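Local structure of Phthiocerol/phenolphthiocerol synthesis polyketide synthase type I PpsC (Mycobacterium tuberculosis, 5NJI) at residues 103-115 against 120-131. The protein is a modular type I polyketide synthase of phthiocerol and phenolphthiocerol synthesis, whose dehydratase domain probably removes water from beta-hydroxyacyl intermediates. The protein carries 1 engineered substitution. Numbering follows the deposited sequence.
Sequences MLHVTPGTVLVTT and EQRCQVEIRTRS. With 8Z2 (~{S}-[2-[3-[[(2~{R})-4-[[[(2~{R},3~{S},4~{R},5~{R})-5-(6-aminopurin-9-yl)-4-oxidanyl-3-phosphonooxy-oxolan-2-yl]methoxy-oxidanyl-phosphoryl]oxy-oxidanyl-phosphoryl]oxy-3,3-dimethyl-2-oxidanyl-butanoyl]amino]propanoylamino]ethyl] (~{E})-dodec-2-enethioate), chain B.
L112 lies across I127 on the inward face of the hairpin, with CD1 of L112 3.6 Å from CG2 of I127. CG of L112 stands anti to the backbone N (chi1 -164°), which carries the branch toward the facing strand, where CD1 also lies near O of R128. I76 of helix 70-84 touches both side chains, and the branched residues at these positions fill the layer between sheet and helix. T114 and I127 run side by side on the same face; CG2 of T114 reaches CG1 of V125 at 3.8 Å. Tighter still is the end near L104, whose CD1 comes to 3.3 Å from CG2 of T129, tip to tip and closer than normal van der Waals contact. T129 suits this spot because its methyl meets leucine while its OG1 is hydrogen-bonded to H139 of strand 136-146. Strands 110-118 and 122-130 form an antiparallel hairpin, part of the double hot-dog fold of polyketide synthase dehydratases, whose sheet here curves round helix 70-84; L104 reaches T129 from the loop leading in, where CG of M103 touches OP1 of the bound acyl-CoA (3.3 Å). V113 and R128 form a hydrogen-bonded pair: N of V113 donates to O of R128 (2.8 Å), and N of R128 returns the bond. On the other face V113 is buried and apolar, whereas T115, E126 and R128 are polar and partly exposed. NH1 of R128 donates a rather bent bond to OG1 of T115 (3.0 Å, 135°), lying in the guanidinium plane. The E126 carboxylate lies over one guanidinium face, offset toward its rim, its OE2 3.1 Å from NH2 of R128 in a purely electrostatic salt bridge; OE2 is also hydrogen-bonded to T138. Looser yet is R130, whose poorly ordered side chain turns out from the hairpin, although its N still bonds O of V111.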
ATOM      1  N   MET A 103      -1.513 -13.760  -3.634  1.00 19.29           N
ATOM      2  CA  MET A 103      -1.430 -13.410  -2.228  1.00 19.65           C
ATOM      3  C   MET A 103      -0.270 -14.147  -1.583  1.00 21.88           C
ATOM      4  O   MET A 103       0.011 -15.305  -1.915  1.00 23.05           O
ATOM      5  CB  MET A 103      -2.722 -13.767  -1.501  1.00 27.10           C
ATOM      6  CG  MET A 103      -3.688 -12.647  -1.347  1.00 38.62           C
ATOM      7  SD  MET A 103      -5.016 -13.108  -0.221  1.00 34.61           S
ATOM      8  CE  MET A 103      -6.290 -12.026  -0.865  1.00 50.53           C
ATOM      9  N   LEU A 104       0.391 -13.481  -0.646  1.00 19.54           N
ATOM     10  CA  LEU A 104       1.508 -14.065   0.088  1.00 21.72           C
ATOM     11  C   LEU A 104       1.095 -14.337   1.532  1.00 19.51           C
ATOM     12  O   LEU A 104       0.823 -13.405   2.299  1.00 18.62           O
ATOM     13  CB  LEU A 104       2.735 -13.155   0.054  1.00 21.11           C
ATOM     14  CG  LEU A 104       3.938 -13.626   0.892  1.00 24.87           C
ATOM     15  CD1 LEU A 104       4.270 -15.089   0.650  1.00 41.54           C
ATOM     16  CD2 LEU A 104       5.126 -12.752   0.586  1.00 36.68           C
ATOM     17  N   HIS A 105       1.084 -15.614   1.903  1.00 19.99           N
ATOM     18  CA  HIS A 105       0.842 -16.056   3.273  1.00 17.29           C
ATOM     19  C   HIS A 105       2.169 -16.011   4.012  1.00 16.77           C
ATOM     20  O   HIS A 105       3.128 -16.705   3.637  1.00 19.85           O
ATOM     21  CB  HIS A 105       0.230 -17.460   3.228  1.00 22.94           C
ATOM     22  CG  HIS A 105       0.035 -18.138   4.553  1.00 22.45           C
ATOM     23  ND1 HIS A 105      -0.301 -17.493   5.721  1.00 21.79           N
ATOM     24  CD2 HIS A 105       0.075 -19.457   4.859  1.00 18.31           C
ATOM     25  CE1 HIS A 105      -0.426 -18.380   6.693  1.00 17.96           C
ATOM     26  NE2 HIS A 105      -0.203 -19.580   6.193  1.00 26.29           N
ATOM     27  N   VAL A 106       2.254 -15.143   5.017  1.00 16.82           N
ATOM     28  CA  VAL A 106       3.497 -14.936   5.743  1.00 16.95           C
ATOM     29  C   VAL A 106       3.598 -16.006   6.821  1.00 17.45           C
ATOM     30  O   VAL A 106       2.903 -15.953   7.842  1.00 19.79           O
ATOM     31  CB  VAL A 106       3.573 -13.536   6.350  1.00 18.28           C
ATOM     32  CG1 VAL A 106       4.865 -13.361   7.099  1.00 24.90           C
ATOM     33  CG2 VAL A 106       3.465 -12.493   5.238  1.00 19.55           C
ATOM     34  N   THR A 107       4.485 -16.959   6.601  1.00 20.88           N
ATOM     35  CA  THR A 107       4.747 -18.056   7.513  1.00 21.53           C
ATOM     36  C   THR A 107       6.191 -18.001   7.980  1.00 20.74           C
ATOM     37  O   THR A 107       7.045 -17.431   7.295  1.00 20.41           O
ATOM     38  CB  THR A 107       4.494 -19.395   6.812  1.00 23.47           C
ATOM     39  OG1 THR A 107       5.344 -19.498   5.673  1.00 23.89           O
ATOM     40  CG2 THR A 107       3.043 -19.524   6.362  1.00 26.51           C
ATOM     41  N   PRO A 108       6.515 -18.602   9.129  1.00 23.56           N
ATOM     42  CA  PRO A 108       7.919 -18.654   9.543  1.00 24.48           C
ATOM     43  C   PRO A 108       8.804 -19.190   8.424  1.00 25.64           C
ATOM     44  O   PRO A 108       8.444 -20.129   7.713  1.00 26.59           O
ATOM     45  CB  PRO A 108       7.896 -19.598  10.753  1.00 31.50           C
ATOM     46  CG  PRO A 108       6.520 -19.442  11.314  1.00 29.04           C
ATOM     47  CD  PRO A 108       5.617 -19.226  10.119  1.00 25.92           C
ATOM     48  N   GLY A 109       9.959 -18.562   8.256  1.00 23.26           N
ATOM     49  CA  GLY A 109      10.909 -18.976   7.252  1.00 28.20           C
ATOM     50  C   GLY A 109      10.607 -18.518   5.849  1.00 25.20           C
ATOM     51  O   GLY A 109      11.263 -18.978   4.914  1.00 26.34           O
ATOM     52  N   THR A 110       9.646 -17.617   5.667  1.00 19.65           N
ATOM     53  CA  THR A 110       9.403 -17.053   4.344  1.00 18.39           C
ATOM     54  C   THR A 110      10.593 -16.217   3.884  1.00 19.13           C
ATOM     55  O   THR A 110      11.156 -15.436   4.651  1.00 22.77           O
ATOM     56  CB  THR A 110       8.133 -16.198   4.368  1.00 17.03           C
ATOM     57  OG1 THR A 110       6.994 -17.051   4.548  1.00 21.71           O
ATOM     58  CG2 THR A 110       7.926 -15.462   3.045  1.00 22.75           C
ATOM     59  N   VAL A 111      10.995 -16.403   2.627  1.00 18.81           N
ATOM     60  CA  VAL A 111      12.089 -15.631   2.047  1.00 18.44           C
ATOM     61  C   VAL A 111      11.550 -14.903   0.829  1.00 14.78           C
ATOM     62  O   VAL A 111      11.116 -15.534  -0.149  1.00 18.63           O
ATOM     63  CB  VAL A 111      13.303 -16.499   1.690  1.00 22.04           C
ATOM     64  CG1 VAL A 111      14.380 -15.639   1.020  1.00 25.93           C
ATOM     65  CG2 VAL A 111      13.831 -17.126   2.969  1.00 22.96           C
ATOM     66  N   LEU A 112      11.576 -13.576   0.891  1.00 17.19           N
ATOM     67  CA  LEU A 112      11.069 -12.729  -0.168  1.00 17.26           C
ATOM     68  C   LEU A 112      12.239 -12.354  -1.057  1.00 19.69           C
ATOM     69  O   LEU A 112      13.265 -11.893  -0.556  1.00 20.53           O
ATOM     70  CB  LEU A 112      10.412 -11.478   0.412  1.00 19.70           C
ATOM     71  CG  LEU A 112       9.510 -10.699  -0.532  1.00 23.21           C
ATOM     72  CD1 LEU A 112       8.294 -11.519  -0.841  1.00 28.10           C
ATOM     73  CD2 LEU A 112       9.090  -9.401   0.096  1.00 37.69           C
ATOM     74  N   VAL A 113      12.093 -12.571  -2.362  1.00 16.72           N
ATOM     75  CA  VAL A 113      13.164 -12.375  -3.327  1.00 15.91           C
ATOM     76  C   VAL A 113      12.710 -11.312  -4.316  1.00 18.28           C
ATOM     77  O   VAL A 113      11.735 -11.517  -5.043  1.00 20.54           O
ATOM     78  CB  VAL A 113      13.519 -13.685  -4.049  1.00 16.96           C
ATOM     79  CG1 VAL A 113      14.692 -13.474  -5.016  1.00 19.74           C
ATOM     80  CG2 VAL A 113      13.837 -14.774  -3.014  1.00 20.66           C
ATOM     81  N   THR A 114      13.429 -10.197  -4.356  1.00 15.98           N
ATOM     82  CA  THR A 114      13.089  -9.067  -5.214  1.00 14.78           C
ATOM     83  C   THR A 114      14.167  -8.883  -6.277  1.00 15.50           C
ATOM     84  O   THR A 114      15.358  -9.078  -6.008  1.00 16.03           O
ATOM     85  CB  THR A 114      12.951  -7.791  -4.372  1.00 17.16           C
ATOM     86  OG1 THR A 114      11.957  -8.004  -3.368  1.00 18.69           O
ATOM     87  CG2 THR A 114      12.560  -6.581  -5.201  1.00 16.93           C
ATOM     88  N   THR A 115      13.754  -8.587  -7.502  1.00 16.25           N
ATOM     89  CA  THR A 115      14.695  -8.248  -8.562  1.00 14.62           C
ATOM     90  C   THR A 115      14.349  -6.904  -9.175  1.00 16.03           C
ATOM     91  O   THR A 115      13.191  -6.481  -9.185  1.00 16.84           O
ATOM     92  CB  THR A 115      14.728  -9.284  -9.679  1.00 17.95           C
ATOM     93  OG1 THR A 115      13.418  -9.465 -10.232  1.00 20.68           O
ATOM     94  CG2 THR A 115      15.286 -10.623  -9.185  1.00 18.37           C
ATOM     95  N   GLU A 120      17.829   4.503 -14.268  1.00 33.94           N
ATOM     96  CA  GLU A 120      17.395   5.522 -13.347  1.00 40.65           C
ATOM     97  C   GLU A 120      16.191   6.330 -13.808  1.00 36.70           C
ATOM     98  O   GLU A 120      15.760   7.161 -13.093  1.00 45.09           O
ATOM     99  CB  GLU A 120      18.515   6.447 -12.774  1.00 46.39           C
ATOM    100  CG  GLU A 120      18.919   7.660 -13.615  1.00 65.31           C
ATOM    101  CD  GLU A 120      19.925   8.596 -12.864  1.00 85.91           C
ATOM    102  OE1 GLU A 120      19.769   9.845 -12.767  1.00 89.49           O
ATOM    103  OE2 GLU A 120      20.938   8.064 -12.350  1.00 91.95           O
ATOM    104  N   GLN A 121      15.710   6.096 -15.015  1.00 35.90           N
ATOM    105  CA  GLN A 121      14.524   6.737 -15.563  1.00 29.86           C
ATOM    106  C   GLN A 121      13.300   5.854 -15.429  1.00 29.02           C
ATOM    107  O   GLN A 121      12.205   6.352 -15.143  1.00 30.10           O
ATOM    108  CB  GLN A 121      14.724   7.071 -17.047  1.00 36.19           C
ATOM    109  CG  GLN A 121      15.765   8.134 -17.314  1.00 45.93           C
ATOM    110  CD  GLN A 121      15.503   9.391 -16.532  1.00 51.01           C
ATOM    111  OE1 GLN A 121      16.386   9.897 -15.846  1.00 65.48           O
ATOM    112  NE2 GLN A 121      14.276   9.900 -16.612  1.00 51.22           N
ATOM    113  N   ARG A 122      13.470   4.555 -15.663  1.00 31.19           N
ATOM    114  CA  ARG A 122      12.377   3.596 -15.602  1.00 28.18           C
ATOM    115  C   ARG A 122      12.974   2.230 -15.311  1.00 25.48           C
ATOM    116  O   ARG A 122      13.924   1.820 -15.983  1.00 29.05           O
ATOM    117  CB  ARG A 122      11.593   3.561 -16.915  1.00 37.10           C
ATOM    118  CG  ARG A 122      10.427   2.586 -16.954  1.00 41.32           C
ATOM    119  CD  ARG A 122       9.607   2.794 -18.214  1.00 56.57           C
ATOM    120  NE  ARG A 122       8.465   1.889 -18.299  1.00 65.57           N
ATOM    121  CZ  ARG A 122       8.495   0.684 -18.859  1.00 75.63           C
ATOM    122  NH1 ARG A 122       9.616   0.214 -19.391  1.00 85.70           N
ATOM    123  NH2 ARG A 122       7.395  -0.058 -18.886  1.00 69.42           N
ATOM    124  N   CYS A 123      12.414   1.529 -14.329  1.00 22.99           N
ATOM    125  CA  CYS A 123      12.925   0.219 -13.950  1.00 23.33           C
ATOM    126  C   CYS A 123      11.754  -0.703 -13.612  1.00 20.10           C
ATOM    127  O   CYS A 123      10.632  -0.256 -13.370  1.00 20.52           O
ATOM    128  CB  CYS A 123      13.915   0.328 -12.783  1.00 26.27           C
ATOM    129  SG  CYS A 123      13.230   1.004 -11.277  1.00 25.54           S
ATOM    130  N   GLN A 124      12.018  -2.008 -13.664  1.00 19.00           N
ATOM    131  CA  GLN A 124      11.010  -3.040 -13.500  1.00 20.36           C
ATOM    132  C   GLN A 124      11.390  -3.861 -12.282  1.00 19.79           C
ATOM    133  O   GLN A 124      12.529  -4.326 -12.173  1.00 19.46           O
ATOM    134  CB  GLN A 124      10.903  -3.958 -14.739  1.00 26.83           C
ATOM    135  CG  GLN A 124      10.698  -3.228 -16.053  1.00 56.79           C
ATOM    136  CD  GLN A 124       9.274  -2.752 -16.241  1.00 72.87           C
ATOM    137  OE1 GLN A 124       8.375  -3.125 -15.484  1.00 80.81           O
ATOM    138  NE2 GLN A 124       9.059  -1.922 -17.254  1.00 69.98           N
ATOM    139  N   VAL A 125      10.440  -4.039 -11.378  1.00 18.73           N
ATOM    140  CA  VAL A 125      10.659  -4.759 -10.133  1.00 16.29           C
ATOM    141  C   VAL A 125       9.761  -5.984 -10.135  1.00 16.35           C
ATOM    142  O   VAL A 125       8.606  -5.916 -10.561  1.00 20.56           O
ATOM    143  CB  VAL A 125      10.369  -3.849  -8.924  1.00 16.62           C
ATOM    144  CG1 VAL A 125      10.456  -4.619  -7.611  1.00 20.46           C
ATOM    145  CG2 VAL A 125      11.317  -2.673  -8.900  1.00 18.31           C
ATOM    146  N   GLU A 126      10.291  -7.113  -9.671  1.00 14.92           N
ATOM    147  CA  GLU A 126       9.501  -8.331  -9.524  1.00 15.99           C
ATOM    148  C   GLU A 126       9.746  -8.873  -8.126  1.00 15.08           C
ATOM    149  O   GLU A 126      10.882  -8.855  -7.638  1.00 17.44           O
ATOM    150  CB  GLU A 126       9.834  -9.368 -10.613  1.00 18.95           C
ATOM    151  CG  GLU A 126       8.905 -10.572 -10.654  1.00 39.74           C
ATOM    152  CD  GLU A 126       8.863 -11.234 -12.025  1.00 53.02           C
ATOM    153  OE1 GLU A 126       9.397 -10.647 -12.997  1.00 45.76           O
ATOM    154  OE2 GLU A 126       8.291 -12.342 -12.125  1.00 53.12           O
ATOM    155  N   ILE A 127       8.673  -9.307  -7.462  1.00 15.38           N
ATOM    156  CA  ILE A 127       8.725  -9.743  -6.073  1.00 16.43           C
ATOM    157  C   ILE A 127       8.211 -11.170  -6.006  1.00 14.10           C
ATOM    158  O   ILE A 127       7.072 -11.443  -6.397  1.00 17.86           O
ATOM    159  CB  ILE A 127       7.904  -8.818  -5.162  1.00 16.68           C
ATOM    160  CG1 ILE A 127       8.516  -7.425  -5.190  1.00 17.44           C
ATOM    161  CG2 ILE A 127       7.853  -9.367  -3.732  1.00 19.69           C
ATOM    162  CD1 ILE A 127       7.624  -6.372  -4.592  1.00 19.07           C
ATOM    163  N   ARG A 128       9.065 -12.047  -5.574  1.00 17.08           N
ATOM    164  CA  ARG A 128       8.802 -13.456  -5.509  1.00 20.40           C
ATOM    165  C   ARG A 128       9.033 -14.050  -4.079  1.00 21.22           C
ATOM    166  O   ARG A 128       9.620 -13.390  -3.331  1.00 24.37           O
ATOM    167  CB  ARG A 128       9.803 -14.210  -6.444  1.00 19.69           C
ATOM    168  CG  ARG A 128       9.794 -13.804  -7.894  1.00 21.53           C
ATOM    169  CD  ARG A 128      10.997 -14.370  -8.710  1.00 23.07           C
ATOM    170  NE  ARG A 128      10.903 -14.229 -10.122  1.00 28.25           N
ATOM    171  CZ  ARG A 128      11.421 -13.188 -10.854  1.00 36.80           C
ATOM    172  NH1 ARG A 128      12.124 -12.189 -10.209  1.00 26.48           N
ATOM    173  NH2 ARG A 128      11.236 -13.155 -12.255  1.00 50.97           N
ATOM    174  N   THR A 129       8.560 -15.274  -3.819  1.00 22.55           N
ATOM    175  CA  THR A 129       8.938 -16.041  -2.606  1.00 27.08           C
ATOM    176  C   THR A 129       9.706 -17.336  -3.131  1.00 43.44           C
ATOM    177  O   THR A 129       9.344 -17.823  -4.191  1.00 27.08           O
ATOM    178  CB  THR A 129       7.768 -16.448  -1.704  1.00 23.53           C
ATOM    179  OG1 THR A 129       6.819 -17.140  -2.469  1.00 23.09           O
ATOM    180  CG2 THR A 129       7.135 -15.211  -0.918  1.00 29.38           C
ATOM    181  N   ARG A 130      10.726 -17.836  -2.358  1.00 41.24           N
ATOM    182  CA  ARG A 130      11.526 -19.023  -2.675  1.00 59.09           C
ATOM    183  C   ARG A 130      10.449 -20.159  -2.495  1.00 62.29           C
ATOM    184  O   ARG A 130       9.868 -20.190  -1.418  1.00 64.08           O
ATOM    185  CB  ARG A 130      12.826 -19.268  -1.786  1.00 63.36           C
ATOM    186  CG  ARG A 130      13.968 -20.136  -2.272  1.00 69.58           C
ATOM    187  CD  ARG A 130      13.892 -20.630  -3.698  1.00 71.78           C
ATOM    188  NE  ARG A 130      15.107 -21.280  -4.197  1.00 75.50           N
ATOM    189  CZ  ARG A 130      16.367 -20.719  -4.150  1.00 77.23           C
ATOM    190  NH1 ARG A 130      16.525 -19.439  -3.586  1.00 70.29           N
ATOM    191  NH2 ARG A 130      17.488 -21.417  -4.680  1.00 75.10           N
ATOM    192  N   SER A 131      10.126 -20.997  -3.504  1.00 55.64           N
ATOM    193  CA  SER A 131       9.031 -22.109  -3.116  1.00 60.62           C
ATOM    194  C   SER A 131       9.598 -23.094  -2.079  1.00 61.27           C
ATOM    195  O   SER A 131      10.808 -23.326  -2.041  1.00 61.42           O
ATOM    196  CB  SER A 131       8.649 -22.813  -4.406  1.00 68.44           C
ATOM    197  OG  SER A 131       8.495 -21.880  -5.460  1.00 61.55           O
TER
HETATM  198  C2  8Z2 B1301       0.798 -10.512 -15.974  0.50 53.43           C
HETATM  199  C4  8Z2 B1301      -0.767 -12.097 -15.253  0.50 57.37           C
HETATM  200  C5  8Z2 B1301       0.010 -13.057 -15.697  0.50 57.94           C
HETATM  201  C6  8Z2 B1301       1.148 -12.787 -16.286  0.50 57.29           C
HETATM  202  C8  8Z2 B1301      -1.698 -14.001 -14.883  0.50 58.45           C
HETATM  203  C10 8Z2 B1301     -13.250  -2.083   0.383  0.50 35.01           C
HETATM  204  C11 8Z2 B1301     -14.265  -1.582  -0.563  0.50 36.48           C
HETATM  205  C12 8Z2 B1301     -15.357  -2.569  -0.721  0.50 36.53           C
HETATM  206  N9  8Z2 B1301      -1.802 -12.689 -14.693  0.50 58.52           N
HETATM  207  N7  8Z2 B1301      -0.553 -14.210 -15.443  0.50 59.24           N
HETATM  208  N3  8Z2 B1301      -0.398 -10.810 -15.379  0.50 55.89           N
HETATM  209  N1  8Z2 B1301       1.571 -11.533 -16.447  0.50 54.03           N
HETATM  210  N6  8Z2 B1301       1.813 -13.844 -16.679  0.50 57.77           N
HETATM  211  C1' 8Z2 B1301      -2.692 -11.453 -14.190  0.50 53.96           C
HETATM  212  C2' 8Z2 B1301      -3.370 -11.123 -15.466  0.50 49.35           C
HETATM  213  O2' 8Z2 B1301      -3.170  -9.716 -15.425  0.50 53.59           O
HETATM  214  C3' 8Z2 B1301      -4.852 -11.722 -15.232  0.50 46.77           C
HETATM  215  O3' 8Z2 B1301      -5.478 -11.926 -16.532  0.50 52.85           O
HETATM  216  C4' 8Z2 B1301      -5.151 -10.708 -13.938  0.50 46.71           C
HETATM  217  O4' 8Z2 B1301      -3.881 -11.019 -13.197  0.50 53.99           O
HETATM  218  C5' 8Z2 B1301      -6.278 -10.819 -12.924  0.50 40.71           C
HETATM  219  O5' 8Z2 B1301      -6.301 -11.968 -12.164  0.50 48.08           O
HETATM  220  P1  8Z2 B1301      -6.367 -13.361 -12.653  0.50 62.31           P
HETATM  221  O11 8Z2 B1301      -4.933 -13.601 -12.769  0.50 61.73           O
HETATM  222  O12 8Z2 B1301      -6.864 -13.587 -14.034  0.50 61.97           O
HETATM  223  O6  8Z2 B1301      -7.117 -14.439 -11.563  0.50 64.22           O
HETATM  224  P2  8Z2 B1301      -6.226 -15.477 -10.707  0.50 69.04           P
HETATM  225  O21 8Z2 B1301      -4.749 -15.645 -11.262  0.50 67.93           O
HETATM  226  O22 8Z2 B1301      -6.558 -16.799 -10.362  0.50 71.64           O
HETATM  227  O7  8Z2 B1301      -6.300 -14.561  -9.356  0.50 61.85           O
HETATM  228  CPA 8Z2 B1301      -7.145 -13.433  -9.070  0.50 44.02           C
HETATM  229  CPB 8Z2 B1301      -6.727 -13.018  -7.633  0.50 34.59           C
HETATM  230  CP8 8Z2 B1301      -5.211 -12.757  -7.673  0.50 29.44           C
HETATM  231  CP7 8Z2 B1301      -7.441 -11.792  -7.163  0.50 32.29           C
HETATM  232  CP9 8Z2 B1301      -7.036 -14.175  -6.690  0.50 31.88           C
HETATM  233  OP3 8Z2 B1301      -5.029 -11.744  -8.582  0.50 30.04           O
HETATM  234  CP6 8Z2 B1301      -4.584 -12.358  -6.312  0.50 25.44           C
HETATM  235  OP2 8Z2 B1301      -4.644 -13.122  -5.418  0.50 27.17           O
HETATM  236  NP2 8Z2 B1301      -3.844 -11.259  -6.269  0.50 22.38           N
HETATM  237  CP5 8Z2 B1301      -3.123 -10.758  -5.120  0.50 20.72           C
HETATM  238  CP4 8Z2 B1301      -3.987  -9.764  -4.368  0.50 16.42           C
HETATM  239  CP3 8Z2 B1301      -3.187  -9.265  -3.143  0.50 18.20           C
HETATM  240  OP1 8Z2 B1301      -2.318  -9.927  -2.690  0.50 20.92           O
HETATM  241  NP1 8Z2 B1301      -3.517  -8.107  -2.623  0.50 17.99           N
HETATM  242  CP2 8Z2 B1301      -2.813  -7.531  -1.518  0.50 17.62           C
HETATM  243  CP1 8Z2 B1301      -3.184  -8.170  -0.228  0.50 17.99           C
HETATM  244  S   8Z2 B1301      -4.913  -7.811   0.211  0.50 22.64           S
HETATM  245  P3  8Z2 B1301      -4.637 -13.075 -17.567  0.50 59.87           P
HETATM  246  O31 8Z2 B1301      -4.259 -14.298 -16.464  0.50 63.10           O
HETATM  247  O32 8Z2 B1301      -3.352 -12.740 -18.025  0.50 51.46           O
HETATM  248  O33 8Z2 B1301      -5.331 -13.710 -18.692  0.50 73.25           O
HETATM  249  CA1 8Z2 B1301      -4.830  -6.341   0.640  0.50 23.87           C
HETATM  250  CA2 8Z2 B1301      -6.101  -5.746   1.119  0.50 23.11           C
HETATM  251  OA1 8Z2 B1301      -3.884  -5.619   0.649  0.50 21.70           O
HETATM  252  CA3 8Z2 B1301      -6.088  -4.316   1.495  0.50 25.56           C
HETATM  253  CA4 8Z2 B1301      -7.366  -3.722   1.924  0.50 34.37           C
HETATM  254  CA5 8Z2 B1301      -7.314  -2.220   2.043  0.50 36.34           C
HETATM  255  CA6 8Z2 B1301      -8.681  -1.677   2.428  0.50 40.39           C
HETATM  256  CA7 8Z2 B1301      -9.641  -1.656   1.216  0.50 41.97           C
HETATM  257  CA8 8Z2 B1301     -11.099  -1.575   1.623  0.50 41.15           C
HETATM  258  CA9 8Z2 B1301     -12.068  -1.193   0.470  0.50 38.89           C
HETATM  259  O   HOH W   1       9.753 -18.675   1.274  1.00 27.52           O
HETATM  260  O   HOH W   2      12.808  -7.374 -12.066  1.00 23.74           O